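Local coordinates for protein polyketide synthase PksL (Bacillus subtilis, PDB 5E1V) that probably removes water from beta-hydroxyacyl intermediates held on an acyl carrier protein, as a dehydratase domain from a split module of the trans-AT synthase that builds bacillaene, at residues V22-N27 / E211-L216; Y250-F255 / E265-T270; Q67-V72 / E93-K98; T6-L11 / V72-C77. All coordinates share one frame; numbering follows the deposited sequence.

Contact 1. Residues V22-N27 / E211-L216; sequences VVYGQN and EQRLYL
Val23 and Leu214, whose CA atoms lie 8.7 Å apart, mark the nearest approach of two backbones too far apart to pair and bridged instead by side chains, one turning back on itself in a type I' beta turn from Val23 to Gln26, the other running through a loop into a strand. Tyr24, in the second position of that turn, spans the gap. Its CG stands anti to the carbonyl carbon (chi1 -67°), and from there the ring reaches over the opposing chain. At its far end OH accepts the backbone N-H of Leu214 at 3.0 Å from N, nearly straight at 166°. The same hydroxyl donates to a water that in turn hydrogen-bonds to Gln212 O, so that one phenol grips two points of the loop. Leu214 CD1 sits over one face of the ring, 4.1 Å from the centroid and displaced toward the rim, a CH-pi contact. Leu214 CD1 also touches Val23 CG1 at 3.9 Å, and that methyl reaches Leu216 CD2 at 4.2 Å. The loop has its own brace: Arg213 holds Glu211 side-on, with NE to OE2 and NH2 to OE1 both at 2.6 Å, while the backbone N of Arg213 gives OE2 a second donor. The turn joins the small sheet containing strands 21-23 and 150-152 to the start of strand 215-225. Leu150 packs against both Val23 and Leu214, and the C-terminal end of strand 262-273, with Val274 just beyond it, runs alongside through backbone bonds to Leu214 and Leu216.

Contact 2. Residues Y250-F255 / E265-T270; sequences YVTLEF and ELKNFT
Thr252 meets Lys267 and Asn268 where the pairing of the two strands slips by one residue. Its CB stands 4.0 Å from Leu266 O, and there the side chain divides. OG1, anti to the carbonyl carbon (chi1 -80°), turns to the opposing backbone and accepts the N-H of Asn268 at 3.0 Å from N, almost perfectly straight at 176°. CG2, on the other branch, lies against Leu266 O and 3.8 Å from Glu265 CD. With a valine in its place, the amide of Asn268 would probably lose its acceptor, since Val251 O lies near that nitrogen at a poor angle. The slip is a beta bulge in the antiparallel hairpin of strands 248-256 and 262-273, part of the hotdog fold: Val251 still pairs with Phe269, but Leu253 pairs with Leu266. Between them one residue, Thr252, faces two, Lys267 and Asn268; Asn268 has positive phi, and its O accepts a bond from Thr270 OG1. On the face of the sheet turned to helix 190-203, Val251 CG2 touches Phe269 CD2 at 3.7 Å and Leu253 CD1 meets the same carbon at 4.0 Å; Ala200 of that helix packs on Val251 and Leu253. The other face is more polar. Thr270 CG2 lies over the Tyr250 ring, 4.2 Å from its centroid, and Arg243 makes a cation-pi contact with the same ring. Farther along, Glu254 OE1 and Glu265 OE1 come within 3.7 Å, a closeness probably eased by Lys262, which bridges to both, and by Lys238 and Arg236, which bridge to Glu254.

Contact 3. Residues Q67-V72 / E93-K98; sequences QDAVIV and EKRDGK
Arg95 lays one face of its guanidinium over Ala69, the CB methyl standing 3.8 Å above the plane and over its centre. Bends at chi2 and chi3 fold the arginine back to this position, and its CG also rests on Ala69 CA. Gln67 OE1 comes to the edge of the same group near NH2, its amide turned 78° from the guanidinium plane, a contact too short and poorly angled to be relied on. NH1 forms salt bridges with Glu93 OE2, at 3.4 Å, and with Glu66, whereas Asp68 OD1 stays 4.5 Å from NH2, too far for one. A leucine in place of Arg95 would probably leave the carboxylates of Glu66 and Glu93 without their shared cation and strip the flat cover from Ala69. All this lies at the open end of the hairpin of strands 70-81 and 84-94, where Val70 and Lys94 form an antiparallel hydrogen-bonded pair, Val70 N to Lys94 O at 2.9 Å and Lys94 N to Val70 O at 2.8 Å. Ile71 and Glu93 follow as a non-hydrogen-bonded pair, the Ile71 CD1 methyl crossing Glu93 CG at 3.6 Å. On the opposite face Lys94 runs out extended and obliquely across Val72, its CE 3.8 Å from CG2.

Contact 4. Residues T6-L11 / V72-C77; sequences TKQLTL and VLNIQC
Gln8 lays its amide against Val72, CD 3.4 Å from the CG1 methyl, while its NE2 end is engaged by Asn74. With CG anti to the backbone N (chi1 -178°) and the chain extended beyond it, the glutamine runs beside Asn74 in the same direction, and the two amides end only 13° from coplanar. NE2 therefore donates within both planes to a lone pair of Asn74 OD1, 3.1 Å away at 159°. This pair belongs to the more exposed face, where Thr6 CG2 also lies beside Gln76 CG. The backbones beneath are in regular antiparallel register: Lys7 with Ile75 and Leu9 with Leu73 each exchange two N-H...O bonds, that from Ile75 N to Lys7 O spanning 2.7 Å. Leu9, Leu73 and Ile75 turn aliphatic groups to the reverse face. There Leu9 CD1 meets Ile75 CD1 at 4.0 Å, and Leu11, at the end of the strand, brings CD1 to Leu73 CD2 at 3.8 Å. Helix 34-44 closes over this largely apolar side, Ile37 touching Leu9 and Ile75, and Ile41 touching Ile75 and Lys7. Strand 70-81 lies between strand 84-94 on one flank and strand 4-11, the outermost strand here, on the other.

In the fold
The four contacts show how chemistry follows place in the fold. Contacts 2, 3 and 4 are antiparallel strand pairings; contact 1 instead joins a turn to a loop by side chains, yet leads into strand 215-225, the neighbour of strand 262-273 in contact 2. Contact 2 has its centre about 10 Å from the centre of the chain; that of contact 3 is about 25 Å from it, on the opposite side. Contact 3 adds charged, mostly exposed groups to its backbone bonds; contacts 2 and 4 each set an apolar face against a helix, and contact 2 also carries charges on its other face. Contacts 3 and 4 share strand 70-81 and Val72, and meet where Ile71 N probably bonds Leu11 O.

Contact 1. Residues V22-N27 / E211-L216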
loop_
_atom_site.group_PDB
_atom_site.type_symbol
_atom_site.label_atom_id
_atom_site.label_comp_id
_atom_site.label_asym_id
_atom_site.label_seq_id
_atom_site.Cartn_x
_atom_site.Cartn_y
_atom_site.Cartn_z
ATOM N N VAL A 22 13.485 -0.928 4.129
ATOM C CA VAL A 22 14.347 -2.008 4.653
ATOM C C VAL A 22 13.645 -2.639 5.817
ATOM O O VAL A 22 13.275 -1.954 6.760
ATOM C CB VAL A 22 15.726 -1.476 5.129
ATOM C CG1 VAL A 22 16.608 -2.617 5.643
ATOM C CG2 VAL A 22 16.468 -0.764 4.007
ATOM N N VAL A 23 13.540 -3.951 5.787
ATOM C CA VAL A 23 12.826 -4.739 6.797
ATOM C C VAL A 23 13.713 -5.881 7.352
ATOM O O VAL A 23 14.090 -6.819 6.632
ATOM C CB VAL A 23 11.568 -5.401 6.179
ATOM C CG1 VAL A 23 10.844 -6.336 7.152
ATOM C CG2 VAL A 23 10.609 -4.350 5.587
ATOM N N TYR A 24 14.025 -5.819 8.636
ATOM C CA TYR A 24 15.012 -6.744 9.257
ATOM C C TYR A 24 16.273 -6.826 8.378
ATOM O O TYR A 24 16.695 -7.890 7.971
ATOM C CB TYR A 24 14.388 -8.122 9.488
ATOM C CG TYR A 24 13.311 -8.128 10.507
ATOM C CD1 TYR A 24 13.538 -7.652 11.784
ATOM C CD2 TYR A 24 12.054 -8.606 10.215
ATOM C CE1 TYR A 24 12.543 -7.639 12.736
ATOM C CE2 TYR A 24 11.061 -8.613 11.176
ATOM C CZ TYR A 24 11.315 -8.127 12.446
ATOM O OH TYR A 24 10.309 -8.093 13.406
ATOM N N GLY A 25 16.816 -5.649 8.092
ATOM C CA GLY A 25 17.890 -5.424 7.154
ATOM C C GLY A 25 17.826 -5.885 5.699
ATOM O O GLY A 25 18.836 -5.848 5.011
ATOM N N GLN A 26 16.676 -6.279 5.174
ATOM C CA GLN A 26 16.597 -6.624 3.736
ATOM C C GLN A 26 15.763 -5.589 2.977
ATOM O O GLN A 26 14.769 -5.110 3.504
ATOM C CB GLN A 26 15.919 -7.991 3.570
ATOM C CG GLN A 26 16.448 -9.002 4.572
ATOM C CD GLN A 26 16.108 -10.448 4.219
ATOM O OE1 GLN A 26 15.809 -11.258 5.113
ATOM N NE2 GLN A 26 16.166 -10.789 2.931
ATOM N N ASN A 27 16.168 -5.236 1.757
ATOM C CA ASN A 27 15.380 -4.277 0.952
ATOM C C ASN A 27 14.116 -5.001 0.464
ATOM O O ASN A 27 14.235 -6.077 -0.132
ATOM C CB ASN A 27 16.245 -3.762 -0.229
ATOM C CG ASN A 27 17.348 -2.876 0.242
ATOM O OD1 ASN A 27 17.172 -1.662 0.438
ATOM N ND2 ASN A 27 18.432 -3.473 0.576
ATOM N N GLU A 211 3.948 -5.852 21.596
ATOM C CA GLU A 211 4.639 -6.773 20.695
ATOM C C GLU A 211 5.596 -5.952 19.839
ATOM O O GLU A 211 5.160 -4.919 19.320
ATOM C CB GLU A 211 3.584 -7.517 19.857
ATOM C CG GLU A 211 4.106 -8.299 18.655
ATOM C CD GLU A 211 5.104 -9.342 19.067
ATOM O OE1 GLU A 211 4.651 -10.398 19.564
ATOM O OE2 GLU A 211 6.337 -9.099 18.930
ATOM N N GLN A 212 6.875 -6.361 19.684
ATOM C CA GLN A 212 7.775 -5.611 18.795
ATOM C C GLN A 212 8.075 -6.252 17.408
ATOM O O GLN A 212 8.741 -5.595 16.607
ATOM C CB GLN A 212 9.132 -5.233 19.460
ATOM C CG GLN A 212 9.103 -4.519 20.801
ATOM C CD GLN A 212 8.806 -3.006 20.743
ATOM O OE1 GLN A 212 9.634 -2.210 20.291
ATOM N NE2 GLN A 212 7.657 -2.599 21.282
ATOM N N ARG A 213 7.653 -7.490 17.142
ATOM C CA ARG A 213 7.865 -8.112 15.826
ATOM C C ARG A 213 6.958 -7.404 14.852
ATOM O O ARG A 213 5.813 -7.133 15.195
ATOM C CB ARG A 213 7.448 -9.574 15.760
ATOM C CG ARG A 213 8.549 -10.599 15.932
ATOM C CD ARG A 213 8.685 -10.976 17.372
ATOM N NE ARG A 213 7.414 -11.296 18.029
ATOM C CZ ARG A 213 6.931 -12.520 18.270
ATOM N NH1 ARG A 213 7.600 -13.612 17.926
ATOM N NH2 ARG A 213 5.756 -12.650 18.886
ATOM N N LEU A 214 7.441 -7.155 13.639
ATOM C CA LEU A 214 6.650 -6.443 12.646
ATOM C C LEU A 214 5.501 -7.267 12.099
ATOM O O LEU A 214 5.564 -8.506 12.068
ATOM C CB LEU A 214 7.580 -6.041 11.485
ATOM C CG LEU A 214 8.772 -5.163 11.842
ATOM C CD1 LEU A 214 9.744 -5.035 10.668
ATOM C CD2 LEU A 214 8.317 -3.792 12.317
ATOM N N TYR A 215 4.454 -6.596 11.607
ATOM C CA TYR A 215 3.393 -7.273 10.886
ATOM C C TYR A 215 3.466 -6.807 9.411
ATOM O O TYR A 215 3.273 -5.628 9.176
ATOM C CB TYR A 215 2.005 -6.888 11.406
ATOM C CG TYR A 215 1.750 -7.237 12.838
ATOM C CD1 TYR A 215 0.937 -8.329 13.173
ATOM C CD2 TYR A 215 2.320 -6.480 13.861
ATOM C CE1 TYR A 215 0.712 -8.682 14.502
ATOM C CE2 TYR A 215 2.106 -6.817 15.182
ATOM C CZ TYR A 215 1.298 -7.919 15.495
ATOM O OH TYR A 215 1.065 -8.251 16.820
ATOM N N LEU A 216 3.672 -7.730 8.480
ATOM C CA LEU A 216 3.783 -7.399 7.032
ATOM C C LEU A 216 2.475 -7.679 6.328
ATOM O O LEU A 216 1.661 -8.510 6.801
ATOM C CB LEU A 216 4.881 -8.223 6.408
ATOM C CG LEU A 216 6.282 -7.837 6.921
ATOM C CD1 LEU A 216 7.302 -8.704 6.202
ATOM C CD2 LEU A 216 6.635 -6.355 6.794
HETATM O O HOH W 1 10.734 -5.692 15.163
#

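Contact 2. Residues Y250-F255 / E265-T270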
loop_
_atom_site.group_PDB
_atom_site.type_symbol
_atom_site.label_atom_id
_atom_site.label_comp_id
_atom_site.label_asym_id
_atom_site.label_seq_id
_atom_site.Cartn_x
_atom_site.Cartn_y
_atom_site.Cartn_z
ATOM N N TYR A 250 -5.965 -6.326 11.322
ATOM C CA TYR A 250 -6.901 -5.921 10.290
ATOM C C TYR A 250 -7.204 -4.473 10.485
ATOM O O TYR A 250 -7.354 -4.010 11.617
ATOM C CB TYR A 250 -8.243 -6.681 10.409
ATOM C CG TYR A 250 -8.178 -8.200 10.446
ATOM C CD1 TYR A 250 -7.799 -8.875 11.615
ATOM C CD2 TYR A 250 -8.554 -8.967 9.354
ATOM C CE1 TYR A 250 -7.741 -10.259 11.649
ATOM C CE2 TYR A 250 -8.522 -10.352 9.394
ATOM C CZ TYR A 250 -8.119 -10.978 10.563
ATOM O OH TYR A 250 -8.101 -12.322 10.624
ATOM N N VAL A 251 -7.275 -3.709 9.393
ATOM C CA VAL A 251 -7.649 -2.328 9.450
ATOM C C VAL A 251 -8.349 -1.991 8.125
ATOM O O VAL A 251 -8.205 -2.711 7.160
ATOM C CB VAL A 251 -6.446 -1.382 9.552
ATOM C CG1 VAL A 251 -5.694 -1.643 10.836
ATOM C CG2 VAL A 251 -5.481 -1.618 8.388
ATOM N N THR A 252 -9.087 -0.895 8.100
ATOM C CA THR A 252 -9.750 -0.448 6.886
ATOM C C THR A 252 -9.267 0.994 6.716
ATOM O O THR A 252 -9.382 1.816 7.618
ATOM C CB THR A 252 -11.302 -0.605 6.884
ATOM O OG1 THR A 252 -11.685 -1.955 6.590
ATOM C CG2 THR A 252 -11.884 0.254 5.727
ATOM N N LEU A 253 -8.671 1.285 5.545
ATOM C CA LEU A 253 -8.090 2.594 5.261
ATOM C C LEU A 253 -9.016 3.395 4.355
ATOM O O LEU A 253 -9.374 2.932 3.286
ATOM C CB LEU A 253 -6.672 2.439 4.572
ATOM C CG LEU A 253 -5.542 1.679 5.275
ATOM C CD1 LEU A 253 -4.228 1.589 4.432
ATOM C CD2 LEU A 253 -5.297 2.178 6.713
ATOM N N GLU A 254 -9.400 4.618 4.758
ATOM C CA GLU A 254 -10.339 5.402 3.952
ATOM C C GLU A 254 -9.604 6.616 3.438
ATOM O O GLU A 254 -9.092 7.357 4.231
ATOM C CB GLU A 254 -11.563 5.807 4.795
ATOM C CG GLU A 254 -12.298 4.601 5.317
ATOM C CD GLU A 254 -13.458 5.010 6.185
ATOM O OE1 GLU A 254 -14.526 5.385 5.605
ATOM O OE2 GLU A 254 -13.236 5.008 7.422
ATOM N N PHE A 255 -9.540 6.807 2.135
ATOM C CA PHE A 255 -8.802 7.899 1.564
ATOM C C PHE A 255 -9.658 9.084 1.138
ATOM O O PHE A 255 -10.603 8.951 0.394
ATOM C CB PHE A 255 -7.888 7.428 0.458
ATOM C CG PHE A 255 -6.992 6.300 0.874
ATOM C CD1 PHE A 255 -7.436 4.967 0.757
ATOM C CD2 PHE A 255 -5.727 6.526 1.317
ATOM C CE1 PHE A 255 -6.614 3.914 1.102
ATOM C CE2 PHE A 255 -4.929 5.469 1.704
ATOM C CZ PHE A 255 -5.349 4.176 1.568
ATOM N N GLU A 265 -10.949 3.472 -0.849
ATOM C CA GLU A 265 -10.934 2.689 0.369
ATOM C C GLU A 265 -10.247 1.371 0.174
ATOM O O GLU A 265 -10.559 0.646 -0.763
ATOM C CB GLU A 265 -12.360 2.403 0.857
ATOM C CG GLU A 265 -12.422 1.616 2.174
ATOM C CD GLU A 265 -13.859 1.532 2.698
ATOM O OE1 GLU A 265 -14.280 2.430 3.438
ATOM O OE2 GLU A 265 -14.578 0.619 2.317
ATOM N N LEU A 266 -9.344 1.053 1.105
ATOM C CA LEU A 266 -8.764 -0.307 1.203
ATOM C C LEU A 266 -9.438 -1.038 2.308
ATOM O O LEU A 266 -9.148 -0.766 3.492
ATOM C CB LEU A 266 -7.243 -0.276 1.485
ATOM C CG LEU A 266 -6.441 -1.545 1.320
ATOM C CD1 LEU A 266 -6.413 -2.102 -0.069
ATOM C CD2 LEU A 266 -5.038 -1.324 1.729
ATOM N N LYS A 267 -10.318 -1.958 1.959
ATOM C CA LYS A 267 -11.084 -2.668 3.037
ATOM C C LYS A 267 -10.405 -3.922 3.569
ATOM O O LYS A 267 -9.943 -4.772 2.814
ATOM C CB LYS A 267 -12.493 -2.936 2.498
ATOM C CG LYS A 267 -13.504 -3.587 3.450
ATOM C CD LYS A 267 -14.909 -3.444 2.817
ATOM C CE LYS A 267 -15.994 -4.200 3.606
ATOM N NZ LYS A 267 -15.805 -4.011 5.070
ATOM N N ASN A 268 -10.334 -4.063 4.909
ATOM C CA ASN A 268 -9.684 -5.219 5.581
ATOM C C ASN A 268 -8.278 -5.514 5.069
ATOM O O ASN A 268 -7.964 -6.574 4.612
ATOM C CB ASN A 268 -10.590 -6.426 5.571
ATOM C CG ASN A 268 -11.617 -6.335 6.700
ATOM O OD1 ASN A 268 -11.233 -6.143 7.853
ATOM N ND2 ASN A 268 -12.886 -6.410 6.372
ATOM N N PHE A 269 -7.473 -4.476 5.141
ATOM C CA PHE A 269 -6.018 -4.611 5.015
ATOM C C PHE A 269 -5.530 -5.449 6.213
ATOM O O PHE A 269 -5.509 -4.974 7.367
ATOM C CB PHE A 269 -5.374 -3.255 4.946
ATOM C CG PHE A 269 -3.884 -3.260 5.065
ATOM C CD1 PHE A 269 -3.156 -4.329 4.680
ATOM C CD2 PHE A 269 -3.215 -2.162 5.570
ATOM C CE1 PHE A 269 -1.781 -4.339 4.801
ATOM C CE2 PHE A 269 -1.847 -2.183 5.738
ATOM C CZ PHE A 269 -1.124 -3.289 5.335
ATOM N N THR A 270 -5.153 -6.681 5.885
ATOM C CA THR A 270 -4.697 -7.721 6.842
ATOM C C THR A 270 -3.177 -7.912 6.705
ATOM O O THR A 270 -2.640 -8.191 5.589
ATOM C CB THR A 270 -5.303 -9.104 6.544
ATOM O OG1 THR A 270 -6.733 -9.005 6.316
ATOM C CG2 THR A 270 -5.007 -10.064 7.705
#

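Contact 3. Residues Q67-V72 / E93-K98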
loop_
_atom_site.group_PDB
_atom_site.type_symbol
_atom_site.label_atom_id
_atom_site.label_comp_id
_atom_site.label_asym_id
_atom_site.label_seq_id
_atom_site.Cartn_x
_atom_site.Cartn_y
_atom_site.Cartn_z
ATOM N N GLN A 67 21.939 -6.437 -2.983
ATOM C CA GLN A 67 23.108 -6.132 -3.760
ATOM C C GLN A 67 22.619 -5.748 -5.163
ATOM O O GLN A 67 21.723 -4.875 -5.268
ATOM C CB GLN A 67 24.086 -7.315 -3.757
ATOM C CG GLN A 67 24.652 -7.727 -2.407
ATOM C CD GLN A 67 25.489 -9.013 -2.576
ATOM O OE1 GLN A 67 25.101 -9.940 -3.305
ATOM N NE2 GLN A 67 26.651 -9.051 -1.969
ATOM N N ASP A 68 23.137 -6.422 -6.175
ATOM C CA ASP A 68 22.803 -6.186 -7.581
ATOM C C ASP A 68 21.797 -7.168 -8.141
ATOM O O ASP A 68 21.614 -7.206 -9.346
ATOM C CB ASP A 68 24.044 -6.195 -8.508
ATOM C CG ASP A 68 24.863 -7.494 -8.441
ATOM O OD1 ASP A 68 24.806 -8.186 -7.462
ATOM O OD2 ASP A 68 25.652 -7.769 -9.354
ATOM N N ALA A 69 21.149 -7.968 -7.285
ATOM C CA ALA A 69 20.222 -9.017 -7.766
ATOM C C ALA A 69 18.970 -8.315 -8.362
ATOM O O ALA A 69 18.589 -7.218 -7.927
ATOM C CB ALA A 69 19.815 -9.944 -6.631
ATOM N N VAL A 70 18.417 -8.883 -9.424
ATOM C CA VAL A 70 17.223 -8.251 -10.083
ATOM C C VAL A 70 16.115 -9.268 -9.992
ATOM O O VAL A 70 16.409 -10.441 -10.252
ATOM C CB VAL A 70 17.462 -7.961 -11.576
ATOM C CG1 VAL A 70 16.170 -7.499 -12.259
ATOM C CG2 VAL A 70 18.540 -6.921 -11.797
ATOM N N ILE A 71 14.890 -8.880 -9.614
ATOM C CA ILE A 71 13.777 -9.785 -9.674
ATOM C C ILE A 71 12.941 -9.381 -10.918
ATOM O O ILE A 71 12.410 -8.275 -11.032
ATOM C CB ILE A 71 12.905 -9.838 -8.381
ATOM C CG1 ILE A 71 13.537 -10.672 -7.238
ATOM C CG2 ILE A 71 11.526 -10.472 -8.698
ATOM C CD1 ILE A 71 14.988 -10.449 -6.945
ATOM N N VAL A 72 12.829 -10.312 -11.852
ATOM C CA VAL A 72 12.071 -10.063 -13.047
ATOM C C VAL A 72 10.677 -10.591 -12.762
ATOM O O VAL A 72 10.493 -11.805 -12.668
ATOM C CB VAL A 72 12.707 -10.742 -14.232
ATOM C CG1 VAL A 72 11.851 -10.492 -15.464
ATOM C CG2 VAL A 72 14.156 -10.218 -14.414
ATOM N N GLU A 93 14.717 -14.469 -9.891
ATOM C CA GLU A 93 15.858 -13.665 -9.544
ATOM C C GLU A 93 17.090 -13.877 -10.450
ATOM O O GLU A 93 17.559 -14.985 -10.594
ATOM C CB GLU A 93 16.244 -13.940 -8.095
ATOM C CG GLU A 93 17.420 -13.043 -7.654
ATOM C CD GLU A 93 18.420 -13.707 -6.733
ATOM O OE1 GLU A 93 19.165 -14.580 -7.200
ATOM O OE2 GLU A 93 18.535 -13.301 -5.562
ATOM N N LYS A 94 17.608 -12.797 -11.026
ATOM C CA LYS A 94 18.720 -12.838 -11.958
ATOM C C LYS A 94 19.879 -12.175 -11.278
ATOM O O LYS A 94 19.774 -11.103 -10.674
ATOM C CB LYS A 94 18.391 -12.164 -13.283
ATOM C CG LYS A 94 17.507 -13.014 -14.185
ATOM C CD LYS A 94 17.278 -12.376 -15.558
ATOM C CE LYS A 94 16.047 -12.974 -16.234
ATOM N NZ LYS A 94 15.791 -12.370 -17.571
ATOM N N ARG A 95 21.011 -12.845 -11.318
ATOM C CA ARG A 95 22.163 -12.266 -10.705
ATOM C C ARG A 95 23.389 -12.873 -11.333
ATOM O O ARG A 95 23.322 -13.651 -12.298
ATOM C CB ARG A 95 22.146 -12.547 -9.214
ATOM C CG ARG A 95 22.790 -11.463 -8.358
ATOM C CD ARG A 95 23.547 -12.079 -7.206
ATOM N NE ARG A 95 22.614 -12.615 -6.216
ATOM C CZ ARG A 95 22.445 -12.146 -4.975
ATOM N NH1 ARG A 95 21.552 -12.716 -4.149
ATOM N NH2 ARG A 95 23.153 -11.124 -4.552
ATOM N N ASP A 96 24.504 -12.483 -10.758
ATOM C CA ASP A 96 25.818 -13.044 -11.031
ATOM C C ASP A 96 26.681 -12.331 -9.963
ATOM O O ASP A 96 26.922 -11.140 -10.148
ATOM C CB ASP A 96 26.254 -12.665 -12.446
ATOM C CG ASP A 96 25.699 -13.628 -13.540
ATOM O OD1 ASP A 96 25.088 -13.126 -14.503
ATOM O OD2 ASP A 96 25.810 -14.870 -13.436
ATOM N N GLY A 97 27.020 -12.925 -8.805
ATOM C CA GLY A 97 26.484 -14.184 -8.226
ATOM C C GLY A 97 26.151 -15.406 -9.089
ATOM O O GLY A 97 26.881 -15.735 -10.023
ATOM N N LYS A 98 25.059 -16.100 -8.737
ATOM C CA LYS A 98 24.597 -17.307 -9.457
ATOM C C LYS A 98 23.397 -16.929 -10.306
ATOM O O LYS A 98 22.504 -16.235 -9.810
ATOM C CB LYS A 98 24.206 -18.417 -8.476
#

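Contact 4. Residues T6-L11 / V72-C77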
loop_
_atom_site.group_PDB
_atom_site.type_symbol
_atom_site.label_atom_id
_atom_site.label_comp_id
_atom_site.label_asym_id
_atom_site.label_seq_id
_atom_site.Cartn_x
_atom_site.Cartn_y
_atom_site.Cartn_z
ATOM N N THR A 6 -0.195 -8.944 -19.971
ATOM C CA THR A 6 1.028 -9.265 -19.194
ATOM C C THR A 6 1.940 -8.040 -19.100
ATOM O O THR A 6 1.989 -7.207 -20.002
ATOM C CB THR A 6 1.816 -10.422 -19.794
ATOM O OG1 THR A 6 2.591 -9.906 -20.867
ATOM C CG2 THR A 6 0.913 -11.598 -20.316
ATOM N N LYS A 7 2.693 -7.932 -18.005
ATOM C CA LYS A 7 3.573 -6.812 -17.818
ATOM C C LYS A 7 4.719 -7.453 -17.059
ATOM O O LYS A 7 4.502 -8.284 -16.176
ATOM C CB LYS A 7 2.910 -5.732 -16.972
ATOM C CG LYS A 7 3.734 -4.514 -16.621
ATOM C CD LYS A 7 4.152 -3.620 -17.777
ATOM C CE LYS A 7 4.628 -2.271 -17.220
ATOM N NZ LYS A 7 4.911 -1.364 -18.365
ATOM N N GLN A 8 5.918 -7.155 -17.532
ATOM C CA GLN A 8 7.154 -7.566 -16.889
ATOM C C GLN A 8 7.836 -6.358 -16.260
ATOM O O GLN A 8 8.073 -5.309 -16.949
ATOM C CB GLN A 8 8.065 -8.233 -17.953
ATOM C CG GLN A 8 9.340 -8.736 -17.342
ATOM C CD GLN A 8 10.230 -9.475 -18.333
ATOM O OE1 GLN A 8 11.139 -8.871 -18.883
ATOM N NE2 GLN A 8 9.979 -10.770 -18.544
ATOM N N LEU A 9 8.134 -6.465 -14.946
ATOM C CA LEU A 9 8.755 -5.399 -14.174
ATOM C C LEU A 9 10.151 -5.884 -13.763
ATOM O O LEU A 9 10.307 -7.062 -13.458
ATOM C CB LEU A 9 7.937 -5.087 -12.910
ATOM C CG LEU A 9 6.530 -4.534 -13.048
ATOM C CD1 LEU A 9 6.030 -3.967 -11.693
ATOM C CD2 LEU A 9 6.441 -3.413 -14.071
ATOM N N THR A 10 11.152 -5.002 -13.786
ATOM C CA THR A 10 12.480 -5.384 -13.274
ATOM C C THR A 10 12.717 -4.667 -11.967
ATOM O O THR A 10 12.813 -3.447 -11.893
ATOM C CB THR A 10 13.602 -5.175 -14.291
ATOM O OG1 THR A 10 13.786 -3.767 -14.485
ATOM C CG2 THR A 10 13.232 -5.839 -15.590
ATOM N N LEU A 11 12.746 -5.439 -10.907
ATOM C CA LEU A 11 12.737 -4.864 -9.563
ATOM C C LEU A 11 14.094 -5.160 -8.920
ATOM O O LEU A 11 14.552 -6.333 -8.914
ATOM C CB LEU A 11 11.639 -5.479 -8.767
ATOM C CG LEU A 11 10.260 -5.138 -9.365
ATOM C CD1 LEU A 11 9.201 -5.953 -8.634
ATOM C CD2 LEU A 11 9.990 -3.681 -9.223
ATOM N N VAL A 72 12.829 -10.312 -11.852
ATOM C CA VAL A 72 12.071 -10.063 -13.047
ATOM C C VAL A 72 10.677 -10.591 -12.762
ATOM O O VAL A 72 10.493 -11.805 -12.668
ATOM C CB VAL A 72 12.707 -10.742 -14.232
ATOM C CG1 VAL A 72 11.851 -10.492 -15.464
ATOM C CG2 VAL A 72 14.156 -10.218 -14.414
ATOM N N LEU A 73 9.730 -9.680 -12.553
ATOM C CA LEU A 73 8.389 -9.997 -12.092
ATOM C C LEU A 73 7.412 -9.967 -13.268
ATOM O O LEU A 73 7.193 -8.931 -13.891
ATOM C CB LEU A 73 7.950 -9.046 -10.948
ATOM C CG LEU A 73 6.651 -9.362 -10.148
ATOM C CD1 LEU A 73 6.799 -10.596 -9.291
ATOM C CD2 LEU A 73 6.190 -8.224 -9.215
ATOM N N ASN A 74 6.835 -11.121 -13.545
ATOM C CA ASN A 74 5.898 -11.292 -14.618
ATOM C C ASN A 74 4.532 -11.195 -14.016
ATOM O O ASN A 74 4.216 -11.981 -13.095
ATOM C CB ASN A 74 6.168 -12.651 -15.248
ATOM C CG ASN A 74 7.100 -12.551 -16.421
ATOM O OD1 ASN A 74 7.587 -11.474 -16.760
ATOM N ND2 ASN A 74 7.301 -13.668 -17.100
ATOM N N ILE A 75 3.757 -10.171 -14.428
ATOM C CA ILE A 75 2.363 -10.009 -13.972
ATOM C C ILE A 75 1.436 -10.413 -15.120
ATOM O O ILE A 75 1.492 -9.808 -16.179
ATOM C CB ILE A 75 2.077 -8.613 -13.426
ATOM C CG1 ILE A 75 3.060 -8.322 -12.301
ATOM C CG2 ILE A 75 0.692 -8.475 -12.824
ATOM C CD1 ILE A 75 3.252 -6.875 -12.105
ATOM N N GLN A 76 0.652 -11.479 -14.921
ATOM C CA GLN A 76 -0.366 -11.864 -15.933
ATOM C C GLN A 76 -1.784 -11.643 -15.360
ATOM O O GLN A 76 -2.073 -12.067 -14.206
ATOM C CB GLN A 76 -0.209 -13.301 -16.304
ATOM C CG GLN A 76 1.176 -13.650 -16.779
ATOM C CD GLN A 76 1.206 -14.978 -17.514
ATOM O OE1 GLN A 76 0.177 -15.462 -18.008
ATOM N NE2 GLN A 76 2.376 -15.566 -17.591
ATOM N N CYS A 77 -2.635 -11.001 -16.170
ATOM C CA CYS A 77 -4.023 -10.709 -15.844
ATOM C C CYS A 77 -4.804 -11.453 -16.939
ATOM O O CYS A 77 -4.581 -11.239 -18.129
ATOM C CB CYS A 77 -4.304 -9.229 -15.884
ATOM S SG CYS A 77 -2.929 -8.304 -15.135
#